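Local coordinates for protein putative cellulase CEL6 (Mycobacterium tuberculosis, PDB 1UP3) that probably hydrolyses internal beta-1,4-glucosidic bonds of cellulose, acting as an endoglucanase of glycoside hydrolase family 6, at residues V20-A25 / E31-A36; V72-G77 / L258-P263; G84-G89 / L231-P236; G273-G278 / S282-D287. All blocks are in the same frame, centred on the assembly; numbering follows the deposited sequence.

Interaction 1 (V20-A25 / E31-A36); sequences VAARNA and ELTSVA
Ala22 and Leu32 form the centre of this helix pair. The van der Waals contacts come first. Ala22 CB sits 3.8 Å from the carbonyl Leu32 O and 3.9 Å from Ala36 CB, so a single methyl group lies against both backbone and side chain. Leu32 has CG anti to its own carbonyl carbon (chi1 -69°), which carries CD1 over to Ala21. This CD1 branch meets Ala21 CB at 4.0 Å and, more loosely, Ala25 CB at 4.4 Å. The polar link is made through water. Water 1 donates to Ala22 O at 2.8 Å and is hydrogen-bonded to Thr33 OG1 at 3.0 Å. Thr33 OG1 is also bonded to Asn29 O. Leu32 reaches Ala285 and Ile286 of helix 282-291 as well. Ala22 and Thr33 line a pocket that holds a polyether molecule, probably from the crystallisation liquor. The short segment axes approach to 8.3 Å and their N-to-C directions are 145° apart, a close, alanine-rich approach in a helical hairpin made of two near-antiparallel helices.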
loop_
_atom_site.group_PDB
_atom_site.type_symbol
_atom_site.label_atom_id
_atom_site.label_comp_id
_atom_site.label_asym_id
_atom_site.label_seq_id
_atom_site.Cartn_x
_atom_site.Cartn_y
_atom_site.Cartn_z
ATOM N N VAL A 20 5.227 -10.539 -16.300
ATOM C CA VAL A 20 4.680 -11.556 -17.214
ATOM C C VAL A 20 4.243 -10.887 -18.530
ATOM O O VAL A 20 4.629 -11.333 -19.613
ATOM C CB VAL A 20 3.545 -12.321 -16.562
ATOM C CG1 VAL A 20 2.785 -13.173 -17.616
ATOM C CG2 VAL A 20 4.105 -13.206 -15.468
ATOM N N ALA A 21 3.515 -9.769 -18.443
ATOM C CA ALA A 21 3.154 -9.015 -19.642
ATOM C C ALA A 21 4.373 -8.531 -20.420
ATOM O O ALA A 21 4.399 -8.584 -21.644
ATOM C CB ALA A 21 2.218 -7.854 -19.311
ATOM N N ALA A 22 5.387 -8.016 -19.726
ATOM C CA ALA A 22 6.548 -7.430 -20.407
ATOM C C ALA A 22 7.326 -8.511 -21.162
ATOM O O ALA A 22 7.847 -8.279 -22.253
ATOM C CB ALA A 22 7.441 -6.768 -19.399
ATOM N N ARG A 23 7.395 -9.689 -20.567
ATOM C CA ARG A 23 8.093 -10.822 -21.183
ATOM C C ARG A 23 7.328 -11.427 -22.358
ATOM O O ARG A 23 7.947 -11.962 -23.294
ATOM C CB ARG A 23 8.407 -11.887 -20.160
ATOM C CG ARG A 23 9.507 -11.453 -19.202
ATOM C CD ARG A 23 9.985 -12.589 -18.316
ATOM N NE ARG A 23 9.274 -12.591 -17.051
ATOM C CZ ARG A 23 9.053 -13.668 -16.293
ATOM N NH1 ARG A 23 9.470 -14.870 -16.676
ATOM N NH2 ARG A 23 8.373 -13.533 -15.146
ATOM N N ASN A 24 6.006 -11.309 -22.338
ATOM C CA ASN A 24 5.136 -11.851 -23.396
ATOM C C ASN A 24 4.949 -10.889 -24.564
ATOM O O ASN A 24 4.587 -11.306 -25.686
ATOM C CB ASN A 24 3.765 -12.173 -22.834
ATOM C CG ASN A 24 3.685 -13.538 -22.199
ATOM O OD1 ASN A 24 4.139 -14.544 -22.764
ATOM N ND2 ASN A 24 3.047 -13.589 -21.022
ATOM N N ALA A 25 5.204 -9.603 -24.330
ATOM C CA ALA A 25 4.953 -8.584 -25.329
ATOM C C ALA A 25 5.724 -8.906 -26.624
ATOM O O ALA A 25 6.913 -9.198 -26.597
ATOM C CB ALA A 25 5.353 -7.249 -24.816
ATOM N N GLU A 31 7.014 0.513 -22.391
ATOM C CA GLU A 31 6.221 0.959 -21.260
ATOM C C GLU A 31 6.038 -0.185 -20.271
ATOM O O GLU A 31 6.193 0.005 -19.068
ATOM C CB GLU A 31 4.840 1.465 -21.695
ATOM C CG GLU A 31 4.864 2.748 -22.524
ATOM C CD GLU A 31 5.366 2.533 -23.962
ATOM O OE1 GLU A 31 5.014 1.525 -24.591
ATOM O OE2 GLU A 31 6.158 3.365 -24.489
ATOM N N LEU A 32 5.711 -1.373 -20.763
ATOM C CA LEU A 32 5.549 -2.510 -19.856
ATOM C C LEU A 32 6.867 -2.899 -19.203
ATOM O O LEU A 32 6.903 -3.238 -18.020
ATOM C CB LEU A 32 4.953 -3.721 -20.551
ATOM C CG LEU A 32 3.519 -3.649 -20.985
ATOM C CD1 LEU A 32 3.147 -4.883 -21.768
ATOM C CD2 LEU A 32 2.596 -3.575 -19.742
ATOM N N THR A 33 7.957 -2.846 -19.972
ATOM C CA THR A 33 9.243 -3.184 -19.419
ATOM C C THR A 33 9.599 -2.197 -18.282
ATOM O O THR A 33 10.118 -2.613 -17.262
ATOM C CB THR A 33 10.268 -3.189 -20.514
ATOM O OG1 THR A 33 10.037 -4.341 -21.350
ATOM C CG2 THR A 33 11.666 -3.380 -19.973
ATOM N N SER A 34 9.339 -0.912 -18.480
ATOM C CA SER A 34 9.634 0.110 -17.458
ATOM C C SER A 34 8.909 -0.176 -16.158
ATOM O O SER A 34 9.528 -0.233 -15.089
ATOM C CB SER A 34 9.245 1.496 -17.947
ATOM O OG SER A 34 9.577 2.470 -16.962
ATOM N N VAL A 35 7.604 -0.387 -16.261
ATOM C CA VAL A 35 6.780 -0.714 -15.078
ATOM C C VAL A 35 7.246 -2.019 -14.415
ATOM O O VAL A 35 7.380 -2.102 -13.192
ATOM C CB VAL A 35 5.271 -0.777 -15.486
ATOM C CG1 VAL A 35 4.400 -1.349 -14.378
ATOM C CG2 VAL A 35 4.798 0.622 -15.935
ATOM N N ALA A 36 7.478 -3.070 -15.219
ATOM C CA ALA A 36 7.894 -4.357 -14.687
ATOM C C ALA A 36 9.176 -4.329 -13.887
ATOM O O ALA A 36 9.334 -5.103 -12.958
ATOM C CB ALA A 36 8.055 -5.338 -15.819
HETATM O O HOH W 1 7.844 -5.574 -22.970
#

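Interaction 2 (V72-G77 / L258-P263); sequences VLTLYG and LWIKRP
Thr74 and Ile260 meet inside the seven-stranded parallel alpha/beta barrel of family 6. Strand 72-75 is second in the sheet. Segment 258-263 leaves the end of the last strand, 254-258. Thr74 OG1 approaches Ile260 CG2 at 3.5 Å, and the two side chains cross at about a right angle. With CG1 beside the backbone N (chi1 -58°), the CG2 branch of Ile260 lies anti to that N and is the one that meets the threonine. A second, looser contact is purely apolar: Val72 CG1 lies 4.4 Å from Leu258 CD1. All four residues are buried, and the two pairs lie one after the other along the strand, because Val72 and Thr74 both point toward segment 258-263.

The next shell fixes the polar atoms. Thr74 OG1 is hydrogen-bonded to Ser41 OG, so its hydroxyl has a polar partner beside the methyl contact. Asp217 accepts from Ile260 N through OD1 and from Lys261 N through OD2, which pins the chain just past the last strand. The carbonyl Ile260 O is gripped by two donors, Ser41 OG and Trp43 NE1.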
loop_
_atom_site.group_PDB
_atom_site.type_symbol
_atom_site.label_atom_id
_atom_site.label_comp_id
_atom_site.label_asym_id
_atom_site.label_seq_id
_atom_site.Cartn_x
_atom_site.Cartn_y
_atom_site.Cartn_z
ATOM N N VAL A 72 8.563 -5.155 0.127
ATOM C CA VAL A 72 7.432 -4.333 0.594
ATOM C C VAL A 72 6.180 -5.172 0.428
ATOM O O VAL A 72 5.892 -5.678 -0.689
ATOM C CB VAL A 72 7.283 -3.019 -0.201
ATOM C CG1 VAL A 72 6.212 -2.174 0.403
ATOM C CG2 VAL A 72 8.635 -2.235 -0.287
ATOM N N LEU A 73 5.488 -5.388 1.549
ATOM C CA LEU A 73 4.281 -6.193 1.611
ATOM C C LEU A 73 3.134 -5.269 2.029
ATOM O O LEU A 73 3.303 -4.453 2.936
ATOM C CB LEU A 73 4.431 -7.335 2.611
ATOM C CG LEU A 73 5.481 -8.347 2.115
ATOM C CD1 LEU A 73 6.262 -8.825 3.269
ATOM C CD2 LEU A 73 4.837 -9.501 1.417
ATOM N N THR A 74 1.983 -5.438 1.387
ATOM C CA THR A 74 0.767 -4.719 1.743
ATOM C C THR A 74 -0.276 -5.675 2.283
ATOM O O THR A 74 -0.632 -6.626 1.603
ATOM C CB THR A 74 0.261 -3.989 0.543
ATOM O OG1 THR A 74 1.261 -3.032 0.137
ATOM C CG2 THR A 74 -1.010 -3.162 0.890
ATOM N N LEU A 75 -0.715 -5.458 3.513
ATOM C CA LEU A 75 -1.741 -6.307 4.108
ATOM C C LEU A 75 -3.103 -5.702 3.831
ATOM O O LEU A 75 -3.372 -4.576 4.216
ATOM C CB LEU A 75 -1.489 -6.469 5.620
ATOM C CG LEU A 75 -0.110 -7.026 5.995
ATOM C CD1 LEU A 75 -0.020 -7.215 7.508
ATOM C CD2 LEU A 75 0.218 -8.345 5.294
ATOM N N TYR A 76 -3.994 -6.469 3.210
ATOM C CA TYR A 76 -5.296 -5.937 2.772
ATOM C C TYR A 76 -6.380 -6.990 3.022
ATOM O O TYR A 76 -7.017 -7.486 2.085
ATOM C CB TYR A 76 -5.189 -5.537 1.288
ATOM C CG TYR A 76 -6.302 -4.681 0.701
ATOM C CD1 TYR A 76 -6.736 -3.549 1.374
ATOM C CD2 TYR A 76 -6.845 -4.975 -0.534
ATOM C CE1 TYR A 76 -7.742 -2.720 0.856
ATOM C CE2 TYR A 76 -7.840 -4.168 -1.098
ATOM C CZ TYR A 76 -8.264 -3.030 -0.413
ATOM O OH TYR A 76 -9.266 -2.232 -0.960
ATOM N N GLY A 77 -6.521 -7.377 4.287
ATOM C CA GLY A 77 -7.440 -8.440 4.695
ATOM C C GLY A 77 -8.492 -8.023 5.713
ATOM O O GLY A 77 -9.190 -8.902 6.233
ATOM N N LEU A 258 7.185 5.252 -2.498
ATOM C CA LEU A 258 7.043 3.849 -2.881
ATOM C C LEU A 258 6.003 3.691 -3.953
ATOM O O LEU A 258 5.114 4.554 -4.094
ATOM C CB LEU A 258 6.656 2.963 -1.690
ATOM C CG LEU A 258 7.624 2.924 -0.494
ATOM C CD1 LEU A 258 6.996 2.121 0.634
ATOM C CD2 LEU A 258 9.006 2.390 -0.913
ATOM N N TRP A 259 6.067 2.587 -4.689
ATOM C CA TRP A 259 4.905 2.228 -5.531
ATOM C C TRP A 259 4.162 1.129 -4.781
ATOM O O TRP A 259 4.630 -0.008 -4.747
ATOM C CB TRP A 259 5.331 1.762 -6.922
ATOM C CG TRP A 259 5.775 2.863 -7.824
ATOM C CD1 TRP A 259 6.069 4.174 -7.487
ATOM C CD2 TRP A 259 5.987 2.758 -9.233
ATOM N NE1 TRP A 259 6.494 4.850 -8.599
ATOM C CE2 TRP A 259 6.415 4.025 -9.689
ATOM C CE3 TRP A 259 5.826 1.731 -10.160
ATOM C CZ2 TRP A 259 6.732 4.274 -11.030
ATOM C CZ3 TRP A 259 6.119 1.993 -11.511
ATOM C CH2 TRP A 259 6.574 3.252 -11.909
ATOM N N ILE A 260 3.103 1.504 -4.077
ATOM C CA ILE A 260 2.347 0.563 -3.259
ATOM C C ILE A 260 1.292 -0.121 -4.121
ATOM O O ILE A 260 1.345 -1.339 -4.337
ATOM C CB ILE A 260 1.821 1.259 -1.980
ATOM C CG1 ILE A 260 3.018 1.819 -1.210
ATOM C CG2 ILE A 260 1.036 0.219 -1.131
ATOM C CD1 ILE A 260 2.690 2.594 0.016
ATOM N N LYS A 261 0.370 0.656 -4.675
ATOM C CA LYS A 261 -0.459 0.190 -5.764
ATOM C C LYS A 261 0.427 -0.237 -6.927
ATOM O O LYS A 261 1.451 0.393 -7.170
ATOM C CB LYS A 261 -1.397 1.320 -6.201
ATOM C CG LYS A 261 -2.156 1.132 -7.515
ATOM C CD LYS A 261 -3.269 0.182 -7.369
ATOM C CE LYS A 261 -3.919 -0.074 -8.728
ATOM N NZ LYS A 261 -5.227 -0.739 -8.569
ATOM N N ARG A 262 0.031 -1.323 -7.613
ATOM C CA ARG A 262 0.751 -1.820 -8.777
ATOM C C ARG A 262 0.146 -1.237 -10.060
ATOM O O ARG A 262 -0.983 -1.590 -10.422
ATOM C CB ARG A 262 0.680 -3.339 -8.817
ATOM C CG ARG A 262 1.470 -4.037 -7.689
ATOM C CD ARG A 262 1.773 -5.541 -7.910
ATOM N NE ARG A 262 2.883 -5.982 -7.057
ATOM C CZ ARG A 262 3.574 -7.150 -7.162
ATOM N NH1 ARG A 262 3.337 -8.061 -8.091
ATOM N NH2 ARG A 262 4.532 -7.390 -6.301
ATOM N N PRO A 263 0.873 -0.351 -10.751
ATOM C CA PRO A 263 0.342 0.264 -11.989
ATOM C C PRO A 263 -0.064 -0.775 -12.973
ATOM O O PRO A 263 0.675 -1.706 -13.259
ATOM C CB PRO A 263 1.516 1.070 -12.544
ATOM C CG PRO A 263 2.324 1.397 -11.340
ATOM C CD PRO A 263 2.219 0.180 -10.444
#

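Interaction 3 (G84-G89 / L231-P236); sequences GSYASG and LNWCNP. With BGC (beta-D-glucopyranose), chain B; BGC (beta-D-glucopyranose), chain C; SO4 (sulfate ion), chain D.
The torsions of Tyr86 and Trp233 bring their rings together. Tyr86 CG lies anti to its carbonyl carbon (chi1 -57°), which sends the ring toward segment 231-236. Trp233 CG is wedged between its backbone N and carbonyl carbon (chi1 48°), and this brings the far end of the indole to the tyrosine. Trp233 CH2 touches Tyr86 CD2 at 3.9 Å. Each of these atoms lies at the edge of the other ring, so neither ring stacks on the other. Cys234 SG approaches the tyrosine obliquely, 4.5 Å from the Tyr86 ring centroid. This sulfur is in a disulfide with Cys270. Tyr86 OH lies 3.6 Å from Leu231 CD2.

A type I turn from Leu231 to Cys234 presents the indole. Leu231 CA and Cys234 CB lie over one face. On the opposite face sit two glucose units of the bound glycan. Trp233 CZ3 is 3.8 Å from C2 of glucose C, and Trp233 CE2 is 3.6 Å from O4 of glucose B. At the edge, Trp233 NE1 donates to sulfate O3 at 3.0 Å, and Leu231 N donates to O2 of the same ion, probably a crystallisation component. The indole is thus a sugar platform in the substrate cleft. The approach of C2 of glucose C is consistent with a CH-pi contact, that of O4 of glucose B is van der Waals, and the indole N-H is engaged outside the glycan.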
loop_
_atom_site.group_PDB
_atom_site.type_symbol
_atom_site.label_atom_id
_atom_site.label_comp_id
_atom_site.label_asym_id
_atom_site.label_seq_id
_atom_site.Cartn_x
_atom_site.Cartn_y
_atom_site.Cartn_z
ATOM N N GLY A 84 -17.659 -3.121 1.313
ATOM C CA GLY A 84 -18.493 -3.872 0.390
ATOM C C GLY A 84 -18.572 -3.314 -1.013
ATOM O O GLY A 84 -19.449 -3.705 -1.803
ATOM N N SER A 85 -17.643 -2.420 -1.343
ATOM C CA SER A 85 -17.613 -1.764 -2.663
ATOM C C SER A 85 -16.743 -2.585 -3.647
ATOM O O SER A 85 -16.637 -3.807 -3.522
ATOM C CB SER A 85 -17.155 -0.312 -2.502
ATOM O OG SER A 85 -17.204 0.411 -3.724
ATOM N N TYR A 86 -16.132 -1.925 -4.630
ATOM C CA TYR A 86 -15.470 -2.615 -5.750
ATOM C C TYR A 86 -14.368 -3.571 -5.309
ATOM O O TYR A 86 -14.159 -4.615 -5.918
ATOM C CB TYR A 86 -14.896 -1.614 -6.740
ATOM C CG TYR A 86 -15.923 -0.662 -7.303
ATOM C CD1 TYR A 86 -17.021 -1.145 -7.997
ATOM C CD2 TYR A 86 -15.837 0.694 -7.081
ATOM C CE1 TYR A 86 -17.954 -0.307 -8.486
ATOM C CE2 TYR A 86 -16.795 1.552 -7.571
ATOM C CZ TYR A 86 -17.851 1.042 -8.285
ATOM O OH TYR A 86 -18.822 1.889 -8.774
ATOM N N ALA A 87 -13.724 -3.249 -4.202
ATOM C CA ALA A 87 -12.669 -4.104 -3.669
ATOM C C ALA A 87 -13.097 -4.889 -2.425
ATOM O O ALA A 87 -12.274 -5.203 -1.565
ATOM C CB ALA A 87 -11.398 -3.243 -3.375
ATOM N N SER A 88 -14.386 -5.220 -2.353
ATOM C CA SER A 88 -14.945 -6.034 -1.271
ATOM C C SER A 88 -14.149 -7.312 -1.069
ATOM O O SER A 88 -13.553 -7.856 -2.016
ATOM C CB SER A 88 -16.409 -6.355 -1.566
ATOM O OG SER A 88 -16.491 -7.277 -2.645
ATOM N N GLY A 89 -14.075 -7.753 0.184
ATOM C CA GLY A 89 -13.263 -8.916 0.532
ATOM C C GLY A 89 -12.870 -8.879 1.999
ATOM O O GLY A 89 -13.645 -8.428 2.840
ATOM N N LEU A 231 -15.867 9.054 -7.988
ATOM C CA LEU A 231 -15.184 7.961 -8.641
ATOM C C LEU A 231 -13.977 8.476 -9.428
ATOM O O LEU A 231 -13.450 7.791 -10.278
ATOM C CB LEU A 231 -16.144 7.129 -9.509
ATOM C CG LEU A 231 -16.619 5.818 -8.885
ATOM C CD1 LEU A 231 -17.220 5.948 -7.519
ATOM C CD2 LEU A 231 -17.570 5.096 -9.857
ATOM N N ASN A 232 -13.492 9.669 -9.107
ATOM C CA ASN A 232 -12.270 10.151 -9.778
ATOM C C ASN A 232 -11.000 9.349 -9.448
ATOM O O ASN A 232 -9.984 9.483 -10.147
ATOM C CB ASN A 232 -12.074 11.674 -9.614
ATOM C CG ASN A 232 -11.630 12.075 -8.244
ATOM O OD1 ASN A 232 -11.917 11.404 -7.241
ATOM N ND2 ASN A 232 -10.899 13.197 -8.168
ATOM N N TRP A 233 -11.099 8.477 -8.443
ATOM C CA TRP A 233 -10.025 7.570 -8.018
ATOM C C TRP A 233 -10.174 6.188 -8.658
ATOM O O TRP A 233 -9.323 5.329 -8.460
ATOM C CB TRP A 233 -10.031 7.435 -6.477
ATOM C CG TRP A 233 -11.429 7.173 -5.971
ATOM C CD1 TRP A 233 -12.324 8.121 -5.537
ATOM C CD2 TRP A 233 -12.149 5.933 -5.988
ATOM N NE1 TRP A 233 -13.522 7.532 -5.220
ATOM C CE2 TRP A 233 -13.447 6.196 -5.484
ATOM C CE3 TRP A 233 -11.821 4.614 -6.318
ATOM C CZ2 TRP A 233 -14.414 5.193 -5.320
ATOM C CZ3 TRP A 233 -12.780 3.625 -6.162
ATOM C CH2 TRP A 233 -14.074 3.937 -5.685
ATOM N N CYS A 234 -11.253 5.971 -9.431
ATOM C CA CYS A 234 -11.587 4.638 -9.948
ATOM C C CYS A 234 -11.239 4.561 -11.441
ATOM O O CYS A 234 -11.967 5.052 -12.287
ATOM C CB CYS A 234 -13.067 4.374 -9.666
ATOM S SG CYS A 234 -13.519 2.654 -9.458
ATOM N N ASN A 235 -10.081 3.985 -11.732
ATOM C CA ASN A 235 -9.523 3.933 -13.097
ATOM C C ASN A 235 -9.644 5.245 -13.899
ATOM O O ASN A 235 -10.114 5.219 -15.043
ATOM C CB ASN A 235 -10.190 2.816 -13.902
ATOM C CG ASN A 235 -9.925 1.419 -13.339
ATOM O OD1 ASN A 235 -8.846 1.163 -12.791
ATOM N ND2 ASN A 235 -10.895 0.498 -13.489
ATOM N N PRO A 236 -9.213 6.384 -13.364
ATOM C CA PRO A 236 -9.250 7.626 -14.155
ATOM C C PRO A 236 -8.302 7.598 -15.341
ATOM O O PRO A 236 -7.246 7.009 -15.308
ATOM C CB PRO A 236 -8.813 8.693 -13.171
ATOM C CG PRO A 236 -7.930 7.916 -12.185
ATOM C CD PRO A 236 -8.588 6.579 -12.046
HETATM C C2 BGC B . -11.871 9.759 -1.011
HETATM C C3 BGC B . -11.691 8.480 -1.793
HETATM C C4 BGC B . -12.423 7.291 -1.159
HETATM C C5 BGC B . -13.883 7.657 -0.789
HETATM C C6 BGC B . -14.530 6.547 0.044
HETATM C C1 BGC B . -13.355 9.952 -0.737
HETATM O O2 BGC B . -11.325 10.836 -1.762
HETATM O O3 BGC B . -10.292 8.223 -1.959
HETATM O O4 BGC B . -12.490 6.244 -2.060
HETATM O O5 BGC B . -13.827 8.819 -0.024
HETATM O O6 BGC B . -15.897 6.902 0.229
HETATM C C2 BGC C . -12.050 3.907 -2.481
HETATM C C3 BGC C . -11.016 2.807 -2.293
HETATM C C4 BGC C . -9.650 3.260 -2.808
HETATM C C5 BGC C . -9.312 4.626 -2.173
HETATM C C6 BGC C . -8.029 5.222 -2.767
HETATM C C1 BGC C . -11.556 5.206 -1.833
HETATM O O2 BGC C . -13.340 3.507 -1.980
HETATM O O3 BGC C . -11.414 1.598 -2.920
HETATM O O4 BGC C . -8.614 2.321 -2.503
HETATM O O5 BGC C . -10.331 5.585 -2.410
HETATM O O6 BGC C . -7.693 6.433 -2.117
HETATM S S SO4 D . -16.476 9.631 -4.276
HETATM O O1 SO4 D . -17.386 9.075 -3.276
HETATM O O2 SO4 D . -16.559 8.825 -5.488
HETATM O O3 SO4 D . -15.125 9.544 -3.751
HETATM O O4 SO4 D . -16.755 11.058 -4.548
#

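Interaction 4 (G273-G278 / S282-D287); sequences GEPQAG and SQYAID. With SO4 (sulfate ion), chain E.
Glu274 OE1 is gripped by two donors: Arg272 NH2 in a salt bridge and Asn235 ND2 in a hydrogen bond. The same carboxylate lies beside Tyr284 OH, with Glu274 CD 3.5 Å from that oxygen and Glu274 CG equally near. The carboxylate and ring planes are 76° apart. Water 2 joins the two residues. It donates to Glu274 OE2 at 3.0 Å and is hydrogen-bonded to Tyr284 OH at 2.7 Å, lying in the plane of the tyrosine ring. Glu274 CG is anti to the carbonyl carbon (chi1 -72°) and the chain is extended beyond it, so CB, CG and CD all pass alongside the hydroxyl oxygen.

Segment 273-278 belongs to the loop between the last barrel strand, 254-258, and the C-terminal helix 282-291. The contact ties this loop back to the first turn of that helix. Pro275 and Tyr284 come from opposite directions, with Pro275 CD 3.9 Å from Tyr284 OH. Tyr284 also packs on Asn235 and lines a pocket holding a polyether molecule. On the helix, Gln283 NE2 donates to Asp287 OD1 at 2.7 Å, from above the carboxylate plane. Gly273 N donates to sulfate O2 at 2.8 Å. Polyether and sulfate probably come from the crystallisation liquor.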
loop_
_atom_site.group_PDB
_atom_site.type_symbol
_atom_site.label_atom_id
_atom_site.label_comp_id
_atom_site.label_asym_id
_atom_site.label_seq_id
_atom_site.Cartn_x
_atom_site.Cartn_y
_atom_site.Cartn_z
ATOM N N GLY A 273 -18.235 -1.376 -16.073
ATOM C CA GLY A 273 -17.963 -2.721 -16.531
ATOM C C GLY A 273 -16.465 -2.959 -16.763
ATOM O O GLY A 273 -16.087 -3.840 -17.531
ATOM N N GLU A 274 -15.624 -2.205 -16.049
ATOM C CA GLU A 274 -14.158 -2.385 -16.140
ATOM C C GLU A 274 -13.712 -3.626 -15.378
ATOM O O GLU A 274 -14.524 -4.266 -14.693
ATOM C CB GLU A 274 -13.442 -1.102 -15.697
ATOM C CG GLU A 274 -13.632 -0.039 -16.770
ATOM C CD GLU A 274 -13.306 1.367 -16.387
ATOM O OE1 GLU A 274 -13.106 1.663 -15.187
ATOM O OE2 GLU A 274 -13.265 2.212 -17.331
ATOM N N PRO A 275 -12.458 -4.063 -15.522
ATOM C CA PRO A 275 -12.052 -5.319 -14.881
ATOM C C PRO A 275 -12.098 -5.309 -13.351
ATOM O O PRO A 275 -11.991 -4.247 -12.719
ATOM C CB PRO A 275 -10.650 -5.562 -15.440
ATOM C CG PRO A 275 -10.621 -4.807 -16.711
ATOM C CD PRO A 275 -11.388 -3.535 -16.399
ATOM N N GLN A 276 -12.361 -6.480 -12.769
ATOM C CA GLN A 276 -12.479 -6.596 -11.293
ATOM C C GLN A 276 -11.245 -5.967 -10.631
ATOM O O GLN A 276 -10.131 -6.034 -11.170
ATOM C CB GLN A 276 -12.581 -8.085 -10.929
ATOM C CG GLN A 276 -12.826 -8.429 -9.492
ATOM C CD GLN A 276 -12.439 -9.886 -9.159
ATOM O OE1 GLN A 276 -11.593 -10.490 -9.825
ATOM N NE2 GLN A 276 -13.038 -10.425 -8.099
ATOM N N ALA A 277 -11.432 -5.415 -9.432
ATOM C CA ALA A 277 -10.342 -4.810 -8.676
ATOM C C ALA A 277 -9.185 -5.775 -8.537
ATOM O O ALA A 277 -9.373 -6.988 -8.212
ATOM C CB ALA A 277 -10.825 -4.308 -7.310
ATOM N N GLY A 278 -7.999 -5.294 -8.911
ATOM C CA GLY A 278 -6.776 -6.058 -8.789
ATOM C C GLY A 278 -6.294 -6.807 -10.018
ATOM O O GLY A 278 -5.137 -7.272 -10.065
ATOM N N SER A 282 -2.838 -4.663 -19.189
ATOM C CA SER A 282 -1.639 -4.095 -19.831
ATOM C C SER A 282 -1.859 -2.677 -20.339
ATOM O O SER A 282 -0.978 -1.814 -20.240
ATOM C CB SER A 282 -1.125 -4.970 -20.990
ATOM O OG SER A 282 -0.517 -6.138 -20.495
ATOM N N GLN A 283 -3.009 -2.415 -20.963
ATOM C CA GLN A 283 -3.321 -1.103 -21.501
ATOM C C GLN A 283 -3.264 -0.021 -20.429
ATOM O O GLN A 283 -2.832 1.079 -20.694
ATOM C CB GLN A 283 -4.712 -1.095 -22.173
ATOM C CG GLN A 283 -5.045 0.245 -22.811
ATOM C CD GLN A 283 -4.265 0.435 -24.057
ATOM O OE1 GLN A 283 -4.375 -0.391 -24.971
ATOM N NE2 GLN A 283 -3.406 1.465 -24.106
ATOM N N TYR A 284 -3.739 -0.325 -19.227
ATOM C CA TYR A 284 -3.685 0.634 -18.128
ATOM C C TYR A 284 -2.240 0.978 -17.759
ATOM O O TYR A 284 -1.909 2.183 -17.590
ATOM C CB TYR A 284 -4.416 0.117 -16.897
ATOM C CG TYR A 284 -5.945 0.137 -16.964
ATOM C CD1 TYR A 284 -6.633 0.477 -18.125
ATOM C CD2 TYR A 284 -6.663 -0.322 -15.892
ATOM C CE1 TYR A 284 -8.010 0.460 -18.159
ATOM C CE2 TYR A 284 -8.069 -0.341 -15.899
ATOM C CZ TYR A 284 -8.721 0.067 -17.028
ATOM O OH TYR A 284 -10.118 0.053 -17.067
ATOM N N ALA A 285 -1.388 -0.041 -17.659
ATOM C CA ALA A 285 0.045 0.212 -17.389
ATOM C C ALA A 285 0.695 1.030 -18.511
ATOM O O ALA A 285 1.444 1.993 -18.256
ATOM C CB ALA A 285 0.797 -1.080 -17.141
ATOM N N ILE A 286 0.387 0.668 -19.755
ATOM C CA ILE A 286 0.940 1.389 -20.900
ATOM C C ILE A 286 0.495 2.852 -20.907
ATOM O O ILE A 286 1.301 3.751 -21.154
ATOM C CB ILE A 286 0.556 0.643 -22.190
ATOM C CG1 ILE A 286 1.326 -0.660 -22.250
ATOM C CG2 ILE A 286 0.844 1.464 -23.442
ATOM C CD1 ILE A 286 0.755 -1.709 -23.208
ATOM N N ASP A 287 -0.790 3.116 -20.649
ATOM C CA ASP A 287 -1.270 4.499 -20.630
ATOM C C ASP A 287 -0.612 5.340 -19.506
ATOM O O ASP A 287 -0.209 6.492 -19.727
ATOM C CB ASP A 287 -2.793 4.557 -20.536
ATOM C CG ASP A 287 -3.506 4.002 -21.800
ATOM O OD1 ASP A 287 -2.872 3.764 -22.856
ATOM O OD2 ASP A 287 -4.725 3.774 -21.816
HETATM S S SO4 E . -20.407 -1.950 -12.470
HETATM O O1 SO4 E . -20.782 -3.288 -12.074
HETATM O O2 SO4 E . -19.659 -1.977 -13.716
HETATM O O3 SO4 E . -19.672 -1.249 -11.406
HETATM O O4 SO4 E . -21.585 -1.062 -12.597
HETATM O O HOH W 2 -11.190 1.214 -19.306
#

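How the interactions relate
From the N terminus, interaction 1 closes first, over a five-residue connection between two short helices. Interaction 2 opens at strand 72-75 and closes 181 residues on from the end of its first segment, just after the last barrel strand. Interaction 3 is nested inside that long loop. It joins the loop after strand 72-75 to the loop before strand 254-258, on the glycan side. Interaction 4 follows in series and closes a short loop onto the last helix. No contacts cross. Neighbours still touch in space: Ala21 CB packs on Ser282 OG, and Ala277 CB meets Tyr86 O. Tyr76 OH meets Ala87 CB, tying interaction 2 to the cleft loops. Pro263 O links the segment after the last strand to helices 30-36 and 282-291.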